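Local coordinates for protein ribulose-5-phosphate reductase 1 (Staphylococcus aureus, PDB 6XHK) that catalyses the NADPH-dependent reduction of D-ribulose 5-phosphate to D-ribitol 5-phosphate for wall teichoic acid synthesis, at residues Ile217-Gly231 against Met242-Gly256. Sequence-based numbering, arbitrary orientation.
With NDP (NADPH dihydro-nicotinamide-adenine-dinucleotide phosphate), chain B.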
ATOM      1  N   ILE A 217      16.545 -19.423 -10.756  1.00 92.55           N
ATOM      2  CA  ILE A 217      15.408 -19.546 -11.666  1.00 94.61           C
ATOM      3  C   ILE A 217      15.722 -20.612 -12.710  1.00 98.67           C
ATOM      4  O   ILE A 217      16.729 -20.487 -13.423  1.00108.88           O
ATOM      5  CB  ILE A 217      15.047 -18.211 -12.332  1.00 99.33           C
ATOM      6  CG1 ILE A 217      15.210 -17.062 -11.320  1.00112.21           C
ATOM      7  CG2 ILE A 217      13.669 -18.294 -12.974  1.00 89.28           C
ATOM      8  CD1 ILE A 217      14.725 -15.696 -11.797  1.00 86.81           C
ATOM      9  N   PRO A 218      14.897 -21.647 -12.840  1.00 94.85           N
ATOM     10  CA  PRO A 218      15.191 -22.709 -13.815  1.00 97.37           C
ATOM     11  C   PRO A 218      14.984 -22.233 -15.249  1.00108.70           C
ATOM     12  O   PRO A 218      14.069 -21.457 -15.531  1.00108.41           O
ATOM     13  CB  PRO A 218      14.191 -23.810 -13.439  1.00 98.34           C
ATOM     14  CG  PRO A 218      13.043 -23.067 -12.846  1.00 95.99           C
ATOM     15  CD  PRO A 218      13.625 -21.865 -12.133  1.00 93.96           C
ATOM     16  N   GLU A 219      15.850 -22.692 -16.158  1.00111.15           N
ATOM     17  CA  GLU A 219      15.549 -22.532 -17.574  1.00111.26           C
ATOM     18  C   GLU A 219      14.225 -23.220 -17.882  1.00101.45           C
ATOM     19  O   GLU A 219      13.859 -24.228 -17.268  1.00102.36           O
ATOM     20  CB  GLU A 219      16.667 -23.105 -18.461  1.00108.33           C
ATOM     21  N   GLY A 220      13.479 -22.636 -18.806  1.00101.26           N
ATOM     22  CA  GLY A 220      12.219 -23.217 -19.210  1.00102.41           C
ATOM     23  C   GLY A 220      11.007 -22.705 -18.477  1.00100.14           C
ATOM     24  O   GLY A 220       9.891 -23.141 -18.780  1.00101.28           O
ATOM     25  N   LEU A 221      11.182 -21.804 -17.522  1.00107.25           N
ATOM     26  CA  LEU A 221      10.053 -21.327 -16.751  1.00100.63           C
ATOM     27  C   LEU A 221       9.367 -20.226 -17.531  1.00108.98           C
ATOM     28  O   LEU A 221      10.020 -19.421 -18.204  1.00116.77           O
ATOM     29  CB  LEU A 221      10.523 -20.819 -15.391  1.00110.79           C
ATOM     30  CG  LEU A 221       9.499 -20.500 -14.304  1.00103.55           C
ATOM     31  CD1 LEU A 221       8.770 -21.768 -13.850  1.00 93.80           C
ATOM     32  CD2 LEU A 221      10.255 -19.865 -13.169  1.00 99.06           C
ATOM     33  N   THR A 222       8.039 -20.203 -17.465  1.00118.12           N
ATOM     34  CA  THR A 222       7.340 -19.289 -18.353  1.00127.43           C
ATOM     35  C   THR A 222       6.027 -18.811 -17.745  1.00127.75           C
ATOM     36  O   THR A 222       5.407 -19.507 -16.937  1.00146.56           O
ATOM     37  CB  THR A 222       7.079 -19.947 -19.705  1.00128.96           C
ATOM     38  OG1 THR A 222       6.578 -18.955 -20.607  1.00145.19           O
ATOM     39  CG2 THR A 222       6.064 -21.091 -19.562  1.00111.98           C
ATOM     40  N   PHE A 223       5.604 -17.626 -18.191  1.00103.34           N
ATOM     41  CA  PHE A 223       4.413 -16.930 -17.713  1.00 93.47           C
ATOM     42  C   PHE A 223       4.085 -15.823 -18.707  1.00 96.32           C
ATOM     43  O   PHE A 223       4.956 -15.380 -19.463  1.00 91.99           O
ATOM     44  CB  PHE A 223       4.643 -16.320 -16.329  1.00 88.80           C
ATOM     45  CG  PHE A 223       5.889 -15.477 -16.242  1.00 87.22           C
ATOM     46  CD1 PHE A 223       7.112 -16.041 -15.907  1.00 87.19           C
ATOM     47  CD2 PHE A 223       5.825 -14.105 -16.494  1.00 86.13           C
ATOM     48  CE1 PHE A 223       8.245 -15.250 -15.825  1.00 94.41           C
ATOM     49  CE2 PHE A 223       6.952 -13.316 -16.417  1.00 85.08           C
ATOM     50  CZ  PHE A 223       8.163 -13.884 -16.082  1.00 85.12           C
ATOM     51  N   ASP A 224       2.833 -15.345 -18.678  1.00 92.02           N
ATOM     52  CA  ASP A 224       2.387 -14.362 -19.660  1.00 92.90           C
ATOM     53  C   ASP A 224       2.105 -12.966 -19.121  1.00 93.98           C
ATOM     54  O   ASP A 224       1.974 -12.036 -19.925  1.00102.64           O
ATOM     55  CB  ASP A 224       1.141 -14.860 -20.425  1.00100.95           C
ATOM     56  CG  ASP A 224       0.087 -15.480 -19.532  1.00117.94           C
ATOM     57  OD1 ASP A 224       0.449 -16.269 -18.634  1.00127.07           O
ATOM     58  OD2 ASP A 224      -1.109 -15.162 -19.719  1.00130.03           O
ATOM     59  N   HIS A 225       2.007 -12.780 -17.808  1.00 90.97           N
ATOM     60  CA  HIS A 225       1.709 -11.468 -17.243  1.00 87.11           C
ATOM     61  C   HIS A 225       2.519 -11.330 -15.961  1.00 91.72           C
ATOM     62  O   HIS A 225       2.627 -12.291 -15.193  1.00 89.99           O
ATOM     63  CB  HIS A 225       0.220 -11.313 -16.913  1.00 89.66           C
ATOM     64  CG  HIS A 225      -0.636 -10.935 -18.077  1.00 90.15           C
ATOM     65  ND1 HIS A 225      -0.749 -11.719 -19.203  1.00 96.95           N
ATOM     66  CD2 HIS A 225      -1.430  -9.861 -18.288  1.00 98.21           C
ATOM     67  CE1 HIS A 225      -1.568 -11.142 -20.063  1.00102.35           C
ATOM     68  NE2 HIS A 225      -1.994 -10.010 -19.533  1.00104.17           N
ATOM     69  N   ALA A 226       3.071 -10.146 -15.705  1.00 89.19           N
ATOM     70  CA  ALA A 226       3.945 -10.007 -14.544  1.00 81.75           C
ATOM     71  C   ALA A 226       3.708  -8.677 -13.854  1.00 91.12           C
ATOM     72  O   ALA A 226       3.164  -7.741 -14.445  1.00 88.11           O
ATOM     73  CB  ALA A 226       5.415 -10.158 -14.923  1.00107.55           C
ATOM     74  N   PHE A 227       4.121  -8.625 -12.576  1.00103.36           N
ATOM     75  CA  PHE A 227       3.940  -7.480 -11.680  1.00 78.82           C
ATOM     76  C   PHE A 227       5.272  -7.167 -11.025  1.00 78.18           C
ATOM     77  O   PHE A 227       5.864  -8.038 -10.382  1.00 95.41           O
ATOM     78  CB  PHE A 227       2.907  -7.777 -10.607  1.00 78.87           C
ATOM     79  CG  PHE A 227       1.542  -7.858 -11.125  1.00 79.82           C
ATOM     80  CD1 PHE A 227       0.749  -6.735 -11.190  1.00 80.08           C
ATOM     81  CD2 PHE A 227       1.036  -9.070 -11.563  1.00 80.85           C
ATOM     82  CE1 PHE A 227      -0.547  -6.804 -11.681  1.00 86.72           C
ATOM     83  CE2 PHE A 227      -0.254  -9.156 -12.068  1.00 95.12           C
ATOM     84  CZ  PHE A 227      -1.054  -8.017 -12.127  1.00 90.01           C
ATOM     85  N   GLU A 228       5.750  -5.945 -11.191  1.00 78.06           N
ATOM     86  CA  GLU A 228       6.989  -5.504 -10.560  1.00 89.28           C
ATOM     87  C   GLU A 228       6.666  -4.771  -9.258  1.00 88.19           C
ATOM     88  O   GLU A 228       6.191  -3.628  -9.288  1.00 86.22           O
ATOM     89  CB  GLU A 228       7.796  -4.619 -11.503  1.00 79.97           C
ATOM     90  CG  GLU A 228       9.212  -4.389 -11.023  1.00 90.58           C
ATOM     91  CD  GLU A 228       9.396  -2.994 -10.415  1.00109.29           C
ATOM     92  OE1 GLU A 228       8.430  -2.186 -10.410  1.00117.50           O
ATOM     93  OE2 GLU A 228      10.517  -2.708  -9.949  1.00110.16           O
ATOM     94  N   CYS A 229       6.934  -5.431  -8.119  1.00 81.00           N
ATOM     95  CA  CYS A 229       6.637  -4.937  -6.777  1.00 78.12           C
ATOM     96  C   CYS A 229       7.917  -4.774  -5.961  1.00 78.81           C
ATOM     97  O   CYS A 229       7.958  -5.044  -4.750  1.00 97.51           O
ATOM     98  CB  CYS A 229       5.655  -5.862  -6.072  1.00 78.24           C
ATOM     99  SG  CYS A 229       4.191  -6.234  -6.989  1.00 83.56           S
ATOM    100  N   VAL A 230       8.978  -4.362  -6.660  1.00 81.53           N
ATOM    101  CA  VAL A 230      10.304  -4.049  -6.139  1.00 80.09           C
ATOM    102  C   VAL A 230      10.565  -2.574  -6.424  1.00105.35           C
ATOM    103  O   VAL A 230      10.157  -2.060  -7.467  1.00114.29           O
ATOM    104  CB  VAL A 230      11.364  -4.931  -6.838  1.00 80.31           C
ATOM    105  CG1 VAL A 230      12.765  -4.654  -6.352  1.00 81.82           C
ATOM    106  CG2 VAL A 230      11.000  -6.360  -6.722  1.00 79.93           C
ATOM    107  N   GLY A 231      11.244  -1.878  -5.523  1.00 95.68           N
ATOM    108  CA  GLY A 231      11.551  -0.488  -5.757  1.00 92.18           C
ATOM    109  C   GLY A 231      13.040  -0.223  -5.909  1.00 90.10           C
ATOM    110  O   GLY A 231      13.877  -1.122  -5.900  1.00104.55           O
ATOM    111  N   MET A 242      12.323  -9.985 -15.579  1.00 83.44           N
ATOM    112  CA  MET A 242      11.018 -10.321 -16.143  1.00 83.42           C
ATOM    113  C   MET A 242      10.953 -10.080 -17.652  1.00 96.39           C
ATOM    114  O   MET A 242      10.320 -10.870 -18.361  1.00 91.69           O
ATOM    115  CB  MET A 242       9.889  -9.608 -15.393  1.00 81.99           C
ATOM    116  CG  MET A 242      10.098  -8.159 -15.064  1.00100.48           C
ATOM    117  SD  MET A 242       9.396  -7.804 -13.428  1.00 93.68           S
ATOM    118  CE  MET A 242       7.669  -7.961 -13.813  1.00 79.75           C
ATOM    119  N   ILE A 243      11.624  -9.046 -18.174  1.00 85.50           N
ATOM    120  CA  ILE A 243      11.723  -8.908 -19.624  1.00 98.89           C
ATOM    121  C   ILE A 243      12.280 -10.198 -20.230  1.00103.72           C
ATOM    122  O   ILE A 243      11.725 -10.745 -21.191  1.00106.97           O
ATOM    123  CB  ILE A 243      12.573  -7.671 -19.988  1.00 91.72           C
ATOM    124  CG1 ILE A 243      11.785  -6.362 -19.845  1.00 87.41           C
ATOM    125  CG2 ILE A 243      13.123  -7.775 -21.410  1.00 90.84           C
ATOM    126  CD1 ILE A 243      12.649  -5.126 -19.956  1.00 88.13           C
ATOM    127  N   ASP A 244      13.354 -10.733 -19.633  1.00103.80           N
ATOM    128  CA  ASP A 244      14.028 -11.899 -20.212  1.00 91.09           C
ATOM    129  C   ASP A 244      13.169 -13.153 -20.162  1.00 91.31           C
ATOM    130  O   ASP A 244      13.152 -13.932 -21.122  1.00132.22           O
ATOM    131  CB  ASP A 244      15.367 -12.162 -19.527  1.00 91.30           C
ATOM    132  CG  ASP A 244      16.369 -11.059 -19.770  1.00131.02           C
ATOM    133  OD1 ASP A 244      15.970  -9.946 -20.161  1.00138.98           O
ATOM    134  OD2 ASP A 244      17.577 -11.319 -19.626  1.00139.53           O
ATOM    135  N   TYR A 245      12.458 -13.377 -19.062  1.00 90.73           N
ATOM    136  CA  TYR A 245      11.779 -14.654 -18.875  1.00 89.98           C
ATOM    137  C   TYR A 245      10.327 -14.668 -19.359  1.00 90.27           C
ATOM    138  O   TYR A 245       9.735 -15.746 -19.460  1.00 91.43           O
ATOM    139  CB  TYR A 245      11.829 -15.075 -17.390  1.00 88.47           C
ATOM    140  CG  TYR A 245      13.188 -15.576 -16.901  1.00 89.10           C
ATOM    141  CD1 TYR A 245      14.156 -14.686 -16.443  1.00 88.45           C
ATOM    142  CD2 TYR A 245      13.516 -16.944 -16.942  1.00 90.78           C
ATOM    143  CE1 TYR A 245      15.399 -15.127 -16.019  1.00 89.46           C
ATOM    144  CE2 TYR A 245      14.759 -17.402 -16.520  1.00 91.72           C
ATOM    145  CZ  TYR A 245      15.696 -16.482 -16.063  1.00102.50           C
ATOM    146  OH  TYR A 245      16.932 -16.912 -15.640  1.00107.19           O
ATOM    147  N   ILE A 246       9.737 -13.532 -19.681  1.00 83.19           N
ATOM    148  CA  ILE A 246       8.294 -13.497 -19.906  1.00 82.99           C
ATOM    149  C   ILE A 246       7.969 -14.006 -21.308  1.00 99.08           C
ATOM    150  O   ILE A 246       8.713 -13.759 -22.273  1.00 83.25           O
ATOM    151  CB  ILE A 246       7.735 -12.075 -19.650  1.00 81.73           C
ATOM    152  CG1 ILE A 246       6.207 -12.084 -19.695  1.00 81.82           C
ATOM    153  CG2 ILE A 246       8.304 -11.041 -20.625  1.00 80.98           C
ATOM    154  CD1 ILE A 246       5.606 -10.762 -19.463  1.00 80.85           C
ATOM    155  N   SER A 247       6.852 -14.723 -21.426  1.00 90.73           N
ATOM    156  CA  SER A 247       6.390 -15.179 -22.732  1.00 88.97           C
ATOM    157  C   SER A 247       6.248 -14.007 -23.704  1.00 95.10           C
ATOM    158  O   SER A 247       5.890 -12.891 -23.294  1.00 93.09           O
ATOM    159  CB  SER A 247       5.055 -15.920 -22.613  1.00 86.05           C
ATOM    160  OG  SER A 247       5.241 -17.201 -22.035  1.00 87.63           O
ATOM    161  N   PRO A 248       6.508 -14.223 -24.991  1.00 98.15           N
ATOM    162  CA  PRO A 248       6.408 -13.127 -25.957  1.00 88.72           C
ATOM    163  C   PRO A 248       4.978 -12.646 -26.095  1.00 83.81           C
ATOM    164  O   PRO A 248       4.025 -13.425 -26.000  1.00 92.99           O
ATOM    165  CB  PRO A 248       6.916 -13.752 -27.247  1.00 84.40           C
ATOM    166  CG  PRO A 248       7.778 -14.850 -26.795  1.00 84.98           C
ATOM    167  CD  PRO A 248       7.133 -15.409 -25.587  1.00 98.67           C
ATOM    168  N   GLU A 249       4.853 -11.338 -26.307  1.00 83.06           N
ATOM    169  CA  GLU A 249       3.600 -10.598 -26.328  1.00 97.41           C
ATOM    170  C   GLU A 249       2.980 -10.465 -24.946  1.00 99.32           C
ATOM    171  O   GLU A 249       1.816 -10.076 -24.833  1.00106.73           O
ATOM    172  CB  GLU A 249       2.600 -11.208 -27.318  1.00106.19           C
ATOM    173  CG  GLU A 249       2.850 -10.767 -28.756  1.00124.49           C
ATOM    174  CD  GLU A 249       1.701 -11.093 -29.696  1.00154.78           C
ATOM    175  OE1 GLU A 249       1.500 -12.292 -30.016  1.00159.26           O
ATOM    176  OE2 GLU A 249       0.996 -10.142 -30.109  1.00170.59           O
ATOM    177  N   GLY A 250       3.749 -10.736 -23.883  1.00 91.34           N
ATOM    178  CA  GLY A 250       3.224 -10.579 -22.539  1.00 95.89           C
ATOM    179  C   GLY A 250       3.165  -9.128 -22.079  1.00 96.31           C
ATOM    180  O   GLY A 250       3.833  -8.245 -22.625  1.00 80.46           O
ATOM    181  N   SER A 251       2.349  -8.879 -21.050  1.00 92.91           N
ATOM    182  CA  SER A 251       2.251  -7.553 -20.446  1.00 87.95           C
ATOM    183  C   SER A 251       2.902  -7.520 -19.064  1.00 79.48           C
ATOM    184  O   SER A 251       2.963  -8.525 -18.354  1.00 79.88           O
ATOM    185  CB  SER A 251       0.796  -7.107 -20.348  1.00 80.59           C
ATOM    186  OG  SER A 251       0.107  -7.342 -21.559  1.00 85.79           O
ATOM    187  N   ILE A 252       3.391  -6.342 -18.689  1.00 78.73           N
ATOM    188  CA  ILE A 252       4.073  -6.137 -17.414  1.00 92.29           C
ATOM    189  C   ILE A 252       3.535  -4.890 -16.719  1.00 77.83           C
ATOM    190  O   ILE A 252       3.511  -3.802 -17.306  1.00 77.66           O
ATOM    191  CB  ILE A 252       5.585  -6.008 -17.608  1.00 87.72           C
ATOM    192  CG1 ILE A 252       6.131  -7.324 -18.121  1.00 78.63           C
ATOM    193  CG2 ILE A 252       6.228  -5.628 -16.298  1.00 77.81           C
ATOM    194  CD1 ILE A 252       7.611  -7.277 -18.399  1.00 78.67           C
ATOM    195  N   ALA A 253       3.135  -5.050 -15.459  1.00 87.73           N
ATOM    196  CA  ALA A 253       2.652  -3.962 -14.613  1.00 83.06           C
ATOM    197  C   ALA A 253       3.782  -3.461 -13.723  1.00 85.65           C
ATOM    198  O   ALA A 253       4.384  -4.237 -12.971  1.00 77.27           O
ATOM    199  CB  ALA A 253       1.468  -4.411 -13.759  1.00 77.84           C
ATOM    200  N   LEU A 254       4.064  -2.163 -13.817  1.00 79.56           N
ATOM    201  CA  LEU A 254       5.141  -1.524 -13.074  1.00 84.18           C
ATOM    202  C   LEU A 254       4.536  -0.926 -11.810  1.00 90.96           C
ATOM    203  O   LEU A 254       3.589  -0.137 -11.892  1.00 91.91           O
ATOM    204  CB  LEU A 254       5.807  -0.437 -13.920  1.00 80.57           C
ATOM    205  CG  LEU A 254       6.807  -0.853 -15.009  1.00 83.72           C
ATOM    206  CD1 LEU A 254       8.038  -1.560 -14.413  1.00 83.05           C
ATOM    207  CD2 LEU A 254       6.136  -1.724 -16.066  1.00105.18           C
ATOM    208  N   LEU A 255       5.033  -1.331 -10.646  1.00 89.26           N
ATOM    209  CA  LEU A 255       4.504  -0.787  -9.403  1.00 95.75           C
ATOM    210  C   LEU A 255       5.545  -0.075  -8.567  1.00 76.88           C
ATOM    211  O   LEU A 255       5.214   0.928  -7.923  1.00 90.54           O
ATOM    212  CB  LEU A 255       3.851  -1.885  -8.569  1.00 76.93           C
ATOM    213  CG  LEU A 255       2.494  -2.255  -9.152  1.00 91.91           C
ATOM    214  CD1 LEU A 255       1.896  -3.428  -8.419  1.00 77.54           C
ATOM    215  CD2 LEU A 255       1.590  -1.040  -9.030  1.00120.47           C
ATOM    216  N   GLY A 256       6.800  -0.515  -8.640  1.00 77.26           N
ATOM    217  CA  GLY A 256       7.855   0.033  -7.804  1.00 77.81           C
ATOM    218  C   GLY A 256       8.335   1.408  -8.230  1.00 77.97           C
ATOM    219  O   GLY A 256       8.553   1.675  -9.413  1.00107.19           O
TER
HETATM  220  PA  NDP B 401       9.689  -3.812   0.639  1.00140.77           P
HETATM  221  O1A NDP B 401      10.650  -3.214   1.627  1.00158.92           O
HETATM  222  O2A NDP B 401       8.739  -4.770   1.350  1.00137.07           O
HETATM  223  O5B NDP B 401      10.557  -4.558  -0.565  1.00136.42           O
HETATM  224  C5B NDP B 401       9.940  -5.611  -1.378  1.00117.39           C
HETATM  225  C4B NDP B 401      10.891  -6.859  -1.520  1.00 96.54           C
HETATM  226  O4B NDP B 401      11.503  -6.896  -2.674  1.00 89.37           O
HETATM  227  C3B NDP B 401      12.024  -6.819  -0.455  1.00 89.51           C
HETATM  228  O3B NDP B 401      11.961  -7.901   0.366  1.00 89.35           O
HETATM  229  C2B NDP B 401      13.347  -6.916  -1.204  1.00 82.78           C
HETATM  230  O2B NDP B 401      14.171  -7.855  -0.394  1.00 77.84           O
HETATM  231  C1B NDP B 401      12.997  -7.440  -2.352  1.00 88.49           C
HETATM  232  N9A NDP B 401      13.943  -7.223  -3.451  1.00 92.88           N
HETATM  233  C8A NDP B 401      15.064  -6.446  -3.489  1.00103.79           C
HETATM  234  N7A NDP B 401      15.638  -6.564  -4.720  1.00 92.22           N
HETATM  235  C5A NDP B 401      14.887  -7.399  -5.422  1.00 93.77           C
HETATM  236  C6A NDP B 401      15.033  -7.919  -6.857  1.00 81.84           C
HETATM  237  N6A NDP B 401      16.146  -7.460  -7.659  1.00 84.99           N
HETATM  238  N1A NDP B 401      14.065  -8.835  -7.361  1.00 66.98           N
HETATM  239  C2A NDP B 401      12.960  -9.282  -6.541  1.00 64.85           C
HETATM  240  N3A NDP B 401      12.830  -8.771  -5.161  1.00 79.88           N
HETATM  241  C4A NDP B 401      13.842  -7.811  -4.638  1.00 88.69           C
HETATM  242  O3  NDP B 401       8.725  -2.614  -0.062  1.00134.05           O
HETATM  243  PN  NDP B 401       7.174  -2.848  -0.710  1.00135.47           P
HETATM  244  O1N NDP B 401       6.926  -4.329  -1.008  1.00144.51           O
HETATM  245  O2N NDP B 401       6.149  -2.426   0.290  1.00151.93           O
HETATM  246  O5D NDP B 401       7.058  -1.889  -2.068  1.00131.84           O
HETATM  247  C5D NDP B 401       8.262  -1.450  -2.735  1.00127.78           C
HETATM  248  C4D NDP B 401       8.115  -0.344  -3.657  1.00124.75           C
HETATM  249  O4D NDP B 401       6.605  -0.030  -4.027  1.00115.63           O
HETATM  250  C3D NDP B 401       8.665   0.988  -3.094  1.00137.61           C
HETATM  251  O3D NDP B 401       9.495   1.692  -4.117  1.00143.04           O
HETATM  252  C2D NDP B 401       7.566   1.704  -2.753  1.00142.46           C
HETATM  253  O2D NDP B 401       7.774   3.152  -2.732  1.00152.90           O
HETATM  254  C1D NDP B 401       6.445   1.270  -3.855  1.00126.08           C
HETATM  255  N1N NDP B 401       5.059   1.681  -3.542  1.00119.50           N
HETATM  256  C2N NDP B 401       4.239   2.141  -4.666  1.00134.05           C
HETATM  257  C3N NDP B 401       2.855   2.788  -4.488  1.00141.63           C
HETATM  258  C7N NDP B 401       2.076   3.264  -5.782  1.00144.56           C
HETATM  259  O7N NDP B 401       1.217   4.108  -5.698  1.00156.21           O
HETATM  260  N7N NDP B 401       2.412   2.662  -7.074  1.00131.37           N
HETATM  261  C4N NDP B 401       2.164   2.700  -3.104  1.00139.28           C
HETATM  262  C5N NDP B 401       3.149   2.413  -1.949  1.00131.03           C
HETATM  263  C6N NDP B 401       4.477   1.666  -2.196  1.00116.03           C
HETATM  264  P2B NDP B 401      15.510  -7.220   0.277  1.00106.76           P
HETATM  265  O1X NDP B 401      16.292  -6.401  -0.728  1.00 99.07           O
HETATM  266  O2X NDP B 401      15.072  -6.302   1.405  1.00115.68           O
HETATM  267  O3X NDP B 401      16.372  -8.369   0.776  1.00120.52           O
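Glu228 OE1 accepts the amide N of Gly256 at 2.9 Å, on the syn side and 30° out of the carboxylate plane; a bend at chi2 (-104°) brings the group round to it. The carbonyl O of Glu228 receives Leu255 N (2.9 Å) and, weakly, Gly256 N. Upstream, alternate residues of strand 225-228 pair with strand 251-254: Ser251 O accepts Ala226 N, Ala226 O accepts Ala253 N, and Ala253 O accepts Glu228 N at 2.8 Å, almost straight (174°). His225 and Phe227 bond instead to strand 166-170. At the far end Phe223 O is gripped by Ser247 N (2.8 Å) and weakly by Ser247 OG, which also lies 2.6 Å from Thr222 OG1. Asp224 OD2 accepts Asn165 ND2, and OD1 weakly accepts Thr166 N. Where helix 232-245 ends, Ile246 CA makes a CH-pi contact over one face of the Phe223 ring, as Ile217 CG2 does over Tyr245. Phe227 CD1 meets Ala253 CB on the sheet face opposite Ala226, whose CB packs on Met242 CE. Leu255 O weakly accepts nicotinamide N7N of NADPH. Strand 225-228, helix 232-245 and strand 251-254 form a beta-alpha-beta unit of the Rossmann fold; the loops after the C-terminal ends of both strands line the NADPH pocket.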